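Secreted effector protein SifA (Salmonella typhimurium, PDB 3CXB) acts inside the host cell as a virulence effector that binds PLEKHM2 and is required for endosomal tubulation and the formation of Salmonella-induced filaments. Local coordinates at residues A208-G213 against K312-Q317; I294-F299 against D306-Q311. One frame throughout, in Å; residues are numbered along the deposited sequence.

Interaction 1. Residues A208-G213 against K312-Q317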
loop_
_atom_site.group_PDB
_atom_site.type_symbol
_atom_site.label_atom_id
_atom_site.label_comp_id
_atom_site.label_asym_id
_atom_site.label_seq_id
_atom_site.Cartn_x
_atom_site.Cartn_y
_atom_site.Cartn_z
ATOM N N ALA A 208 14.754 -7.511 4.399
ATOM C CA ALA A 208 15.367 -7.489 3.071
ATOM C C ALA A 208 15.331 -6.065 2.493
ATOM O O ALA A 208 16.285 -5.624 1.834
ATOM C CB ALA A 208 14.642 -8.431 2.149
ATOM N N LYS A 209 14.226 -5.359 2.740
ATOM C CA LYS A 209 14.056 -3.991 2.271
ATOM C C LYS A 209 15.078 -3.109 2.989
ATOM O O LYS A 209 15.717 -2.236 2.389
ATOM C CB LYS A 209 12.643 -3.503 2.590
ATOM C CG LYS A 209 11.983 -2.705 1.490
ATOM C CD LYS A 209 11.907 -3.506 0.216
ATOM C CE LYS A 209 10.896 -2.903 -0.749
ATOM N NZ LYS A 209 11.054 -3.456 -2.130
ATOM N N ILE A 210 15.245 -3.356 4.279
ATOM C CA ILE A 210 16.191 -2.581 5.063
ATOM C C ILE A 210 17.596 -2.799 4.535
ATOM O O ILE A 210 18.407 -1.876 4.526
ATOM C CB ILE A 210 16.124 -2.936 6.567
ATOM C CG1 ILE A 210 14.762 -2.511 7.133
ATOM C CG2 ILE A 210 17.217 -2.190 7.308
ATOM C CD1 ILE A 210 14.427 -3.082 8.470
ATOM N N GLN A 211 17.885 -4.015 4.085
ATOM C CA GLN A 211 19.211 -4.301 3.539
ATOM C C GLN A 211 19.460 -3.613 2.191
ATOM O O GLN A 211 20.545 -3.088 1.951
ATOM C CB GLN A 211 19.422 -5.810 3.395
ATOM C CG GLN A 211 20.152 -6.422 4.577
ATOM C CD GLN A 211 21.510 -5.764 4.828
ATOM O OE1 GLN A 211 22.361 -5.709 3.937
ATOM N NE2 GLN A 211 21.715 -5.263 6.040
ATOM N N SER A 212 18.459 -3.623 1.308
ATOM C CA SER A 212 18.596 -2.966 0.013
ATOM C C SER A 212 18.923 -1.500 0.281
ATOM O O SER A 212 19.925 -0.978 -0.217
ATOM C CB SER A 212 17.305 -3.086 -0.780
ATOM O OG SER A 212 16.863 -4.428 -0.769
ATOM N N GLY A 213 18.092 -0.841 1.083
ATOM C CA GLY A 213 18.351 0.550 1.395
ATOM C C GLY A 213 19.791 0.800 1.829
ATOM O O GLY A 213 20.415 1.779 1.423
ATOM N N LYS A 312 13.476 3.717 3.346
ATOM C CA LYS A 312 13.988 5.077 3.469
ATOM C C LYS A 312 14.537 5.375 4.833
ATOM O O LYS A 312 15.630 5.925 4.940
ATOM C CB LYS A 312 12.918 6.123 3.147
ATOM C CG LYS A 312 12.527 6.187 1.684
ATOM C CD LYS A 312 11.468 7.260 1.440
ATOM C CE LYS A 312 10.945 7.226 0.003
ATOM N NZ LYS A 312 9.961 8.317 -0.258
ATOM N N MET A 313 13.794 5.018 5.877
ATOM C CA MET A 313 14.266 5.301 7.223
ATOM C C MET A 313 15.568 4.540 7.458
ATOM O O MET A 313 16.439 4.975 8.222
ATOM C CB MET A 313 13.204 4.948 8.261
ATOM C CG MET A 313 12.885 3.501 8.388
ATOM S SD MET A 313 11.620 3.274 9.670
ATOM C CE MET A 313 12.606 3.329 11.148
ATOM N N ALA A 314 15.708 3.413 6.771
ATOM C CA ALA A 314 16.930 2.643 6.872
ATOM C C ALA A 314 18.045 3.464 6.218
ATOM O O ALA A 314 19.124 3.601 6.767
ATOM C CB ALA A 314 16.780 1.289 6.166
ATOM N N GLU A 315 17.779 4.018 5.049
ATOM C CA GLU A 315 18.779 4.819 4.373
ATOM C C GLU A 315 19.166 6.012 5.240
ATOM O O GLU A 315 20.323 6.416 5.272
ATOM C CB GLU A 315 18.229 5.311 3.029
ATOM C CG GLU A 315 17.980 4.178 2.065
ATOM C CD GLU A 315 17.128 4.572 0.887
ATOM O OE1 GLU A 315 16.848 3.685 0.063
ATOM O OE2 GLU A 315 16.731 5.751 0.776
ATOM N N GLU A 316 18.191 6.559 5.957
ATOM C CA GLU A 316 18.446 7.729 6.780
ATOM C C GLU A 316 19.203 7.352 8.023
ATOM O O GLU A 316 19.901 8.179 8.600
ATOM C CB GLU A 316 17.131 8.422 7.144
ATOM C CG GLU A 316 16.406 9.080 5.977
ATOM C CD GLU A 316 15.076 9.657 6.408
ATOM O OE1 GLU A 316 15.061 10.417 7.401
ATOM O OE2 GLU A 316 14.047 9.357 5.767
ATOM N N GLN A 317 19.057 6.102 8.442
ATOM C CA GLN A 317 19.773 5.629 9.617
ATOM C C GLN A 317 21.251 5.549 9.258
ATOM O O GLN A 317 22.116 6.067 9.964
ATOM C CB GLN A 317 19.269 4.245 10.052
ATOM C CG GLN A 317 18.191 4.295 11.125
ATOM C CD GLN A 317 18.712 4.847 12.440
ATOM O OE1 GLN A 317 17.950 5.359 13.267
ATOM N NE2 GLN A 317 20.021 4.739 12.643
#

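Interaction 2. Residues I294-F299 against D306-Q311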
loop_
_atom_site.group_PDB
_atom_site.type_symbol
_atom_site.label_atom_id
_atom_site.label_comp_id
_atom_site.label_asym_id
_atom_site.label_seq_id
_atom_site.Cartn_x
_atom_site.Cartn_y
_atom_site.Cartn_z
ATOM N N ILE A 294 4.293 -4.617 -7.352
ATOM C CA ILE A 294 3.113 -5.381 -6.936
ATOM C C ILE A 294 3.277 -5.977 -5.530
ATOM O O ILE A 294 2.362 -5.936 -4.692
ATOM C CB ILE A 294 2.796 -6.527 -7.925
ATOM C CG1 ILE A 294 2.709 -5.974 -9.354
ATOM C CG2 ILE A 294 1.461 -7.177 -7.548
ATOM C CD1 ILE A 294 2.569 -7.048 -10.433
ATOM N N SER A 295 4.454 -6.522 -5.267
ATOM C CA SER A 295 4.699 -7.103 -3.970
ATOM C C SER A 295 4.545 -6.040 -2.894
ATOM O O SER A 295 3.781 -6.232 -1.953
ATOM C CB SER A 295 6.088 -7.734 -3.933
ATOM O OG SER A 295 6.168 -8.800 -4.871
ATOM N N ASP A 296 5.248 -4.919 -3.031
ATOM C CA ASP A 296 5.141 -3.843 -2.047
ATOM C C ASP A 296 3.683 -3.542 -1.707
ATOM O O ASP A 296 3.288 -3.544 -0.536
ATOM C CB ASP A 296 5.803 -2.557 -2.570
ATOM C CG ASP A 296 7.314 -2.533 -2.353
ATOM O OD1 ASP A 296 7.957 -1.493 -2.615
ATOM O OD2 ASP A 296 7.863 -3.563 -1.919
ATOM N N GLN A 297 2.883 -3.289 -2.733
ATOM C CA GLN A 297 1.477 -2.969 -2.520
ATOM C C GLN A 297 0.692 -4.107 -1.869
ATOM O O GLN A 297 -0.166 -3.872 -1.005
ATOM C CB GLN A 297 0.831 -2.564 -3.844
ATOM C CG GLN A 297 1.246 -1.183 -4.347
ATOM C CD GLN A 297 0.665 -0.841 -5.721
ATOM O OE1 GLN A 297 -0.546 -0.932 -5.946
ATOM N NE2 GLN A 297 1.532 -0.435 -6.641
ATOM N N VAL A 298 0.974 -5.338 -2.288
ATOM C CA VAL A 298 0.297 -6.492 -1.710
ATOM C C VAL A 298 0.654 -6.499 -0.232
ATOM O O VAL A 298 -0.211 -6.608 0.650
ATOM C CB VAL A 298 0.788 -7.826 -2.322
ATOM C CG1 VAL A 298 0.237 -8.962 -1.505
ATOM C CG2 VAL A 298 0.321 -7.968 -3.776
ATOM N N PHE A 299 1.949 -6.367 0.015
ATOM C CA PHE A 299 2.474 -6.351 1.356
ATOM C C PHE A 299 1.812 -5.232 2.149
ATOM O O PHE A 299 1.351 -5.449 3.280
ATOM C CB PHE A 299 3.991 -6.156 1.311
ATOM C CG PHE A 299 4.627 -6.070 2.664
ATOM C CD1 PHE A 299 4.400 -4.970 3.488
ATOM C CD2 PHE A 299 5.438 -7.103 3.130
ATOM C CE1 PHE A 299 4.969 -4.898 4.755
ATOM C CE2 PHE A 299 6.017 -7.049 4.396
ATOM C CZ PHE A 299 5.782 -5.945 5.215
ATOM N N ASP A 306 4.227 0.732 4.719
ATOM C CA ASP A 306 4.781 1.032 3.413
ATOM C C ASP A 306 6.216 0.502 3.396
ATOM O O ASP A 306 7.116 1.068 4.019
ATOM C CB ASP A 306 4.726 2.551 3.174
ATOM C CG ASP A 306 5.209 2.956 1.790
ATOM O OD1 ASP A 306 5.132 4.167 1.481
ATOM O OD2 ASP A 306 5.666 2.079 1.013
ATOM N N PRO A 307 6.437 -0.613 2.704
ATOM C CA PRO A 307 7.769 -1.197 2.622
ATOM C C PRO A 307 8.839 -0.216 2.145
ATOM O O PRO A 307 10.008 -0.346 2.520
ATOM C CB PRO A 307 7.570 -2.374 1.667
ATOM C CG PRO A 307 6.338 -1.991 0.881
ATOM C CD PRO A 307 5.468 -1.412 1.947
ATOM N N GLN A 308 8.445 0.776 1.341
ATOM C CA GLN A 308 9.405 1.766 0.828
ATOM C C GLN A 308 9.727 2.794 1.890
ATOM O O GLN A 308 10.835 3.343 1.937
ATOM C CB GLN A 308 8.859 2.478 -0.414
ATOM C CG GLN A 308 8.934 1.660 -1.679
ATOM C CD GLN A 308 10.353 1.272 -2.049
ATOM O OE1 GLN A 308 11.143 2.095 -2.497
ATOM N NE2 GLN A 308 10.683 0.007 -1.858
ATOM N N ALA A 309 8.749 3.058 2.743
ATOM C CA ALA A 309 8.947 4.013 3.816
ATOM C C ALA A 309 10.020 3.442 4.723
ATOM O O ALA A 309 10.896 4.166 5.194
ATOM C CB ALA A 309 7.670 4.201 4.592
ATOM N N ILE A 310 9.951 2.137 4.968
ATOM C CA ILE A 310 10.938 1.499 5.825
ATOM C C ILE A 310 12.327 1.569 5.190
ATOM O O ILE A 310 13.305 1.936 5.849
ATOM C CB ILE A 310 10.557 0.026 6.131
ATOM C CG1 ILE A 310 9.439 -0.010 7.180
ATOM C CG2 ILE A 310 11.758 -0.718 6.724
ATOM C CD1 ILE A 310 8.218 0.794 6.829
ATOM N N GLN A 311 12.408 1.243 3.905
ATOM C CA GLN A 311 13.684 1.297 3.208
ATOM C C GLN A 311 14.304 2.675 3.367
ATOM O O GLN A 311 15.514 2.794 3.521
ATOM C CB GLN A 311 13.502 0.995 1.725
ATOM C CG GLN A 311 14.814 0.774 0.989
ATOM C CD GLN A 311 14.611 0.441 -0.479
ATOM O OE1 GLN A 311 14.186 1.287 -1.259
ATOM N NE2 GLN A 311 14.902 -0.796 -0.857
#

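Interaction 1. Residues A208-G213 against K312-Q317
A314 meets I210 methyl to methyl: the CB of A314 points toward helix 197-220 and ends against a single branch of I210, CG2, at 3.7 Å. That methyl is placed by the side-chain torsion of I210: CG1 lies beside the backbone N (chi1 -66°), CG2 is therefore anti to that N, and I210 touches A314 with its short branch. A314 and G213 bury the largest surfaces here, and neither carries more than a methyl group at the interface, which lets helices 197-220 and 307-324 come close. The CA atoms of G213 and E315 lie 5.2 Å apart, and those of I210 and A314 5.6 Å apart, which are short separations for two helix backbones. The next residue, E315, comes alongside G213, about a turn beyond I210. Its CG rests 3.5 Å from the carbonyl O of G213, and the extended chain beyond carries E315 OE1 to 3.7 Å from G213 CA, a contact with the glycine backbone itself. Farther out, E315 also touches K216 and T217, the hydroxyl OG1 of T217 being hydrogen-bonded to G213 O, while I210 packs on T238 of helix 228-241. No hydrogen bond passes between the two segments. The chemistry is thus that of a small-residue helix contact: methyl meets methyl at I210 and A314, the E315 chain lies against the backbone of G213, and closeness of fit, not polar pairing, defines the approach.

Interaction 2. Residues I294-F299 against D306-Q311
P307 fits its ring against the side chains of D296 and F299, and this first-turn proline buries more surface in the contact than any other residue. P307 CG lies 3.4 Å from D296 CG, the carboxyl carbon, and close to D296 CB as well; the aspartate meets the ring at its CG corner, the two side chains crossing obliquely. At the neighbouring ring atom, P307 CD reaches F299 CD1 at 4.0 Å, an apolar touch in which the two side chains slide past each other in opposite directions. F299 is directed there by a first torsion that sets CG anti to the backbone N. Polar contact across the segments is slight: Q308 NE2 gives D296 OD1 a weak hydrogen bond of 3.2 Å, bent to 127° at the hydrogen. The Q308 chain, folded at chi2, crosses the aspartate at about a right angle and also lays CG against OD1. The firmer partners of D296 belong to OD2, which accepts from Y205 OH and forms a salt bridge with K209 NZ; both come from helix 197-220 and hold the carboxylate beside the proline. Behind P307, D306 is the N-cap of helix 307-324, its OD2 taking the N-H of Q308 (N to OD2 3.1 Å) from above the carboxylate plane. The F299 ring also meets those of Y205 and F303, the planes inclined to it by about 30°. The axes of 294-299 and 307-311 stand 104° apart, nearly at right angles, on either side of a short turn in the chain, with residues of helix 197-220 touching both segments, and helix 258-267 and strand 158-167 packed on other residues of 294-299.

Overall arrangement
Both contacts use helix 307-324: interaction 2 engages its first turn, and interaction 1 the residues directly following, with centres about 12 Å apart. K209, on the 208-213 segment, joins them. Its NZ reaches D296 OD2 at 3.2 Å in a salt bridge that ties helix 197-220 to helix 283-303, and on the way the lysine chain passes close to P307 and Q308. S212 and Q311 also touch, continuing the packing between the two sites. Interaction 2 lies about 6 Å from the chain centre and interaction 1 about 18 Å, both measured between centres. The region that interacts with host PLEKHM2 spans almost the entire protein and so does not single out these contacts.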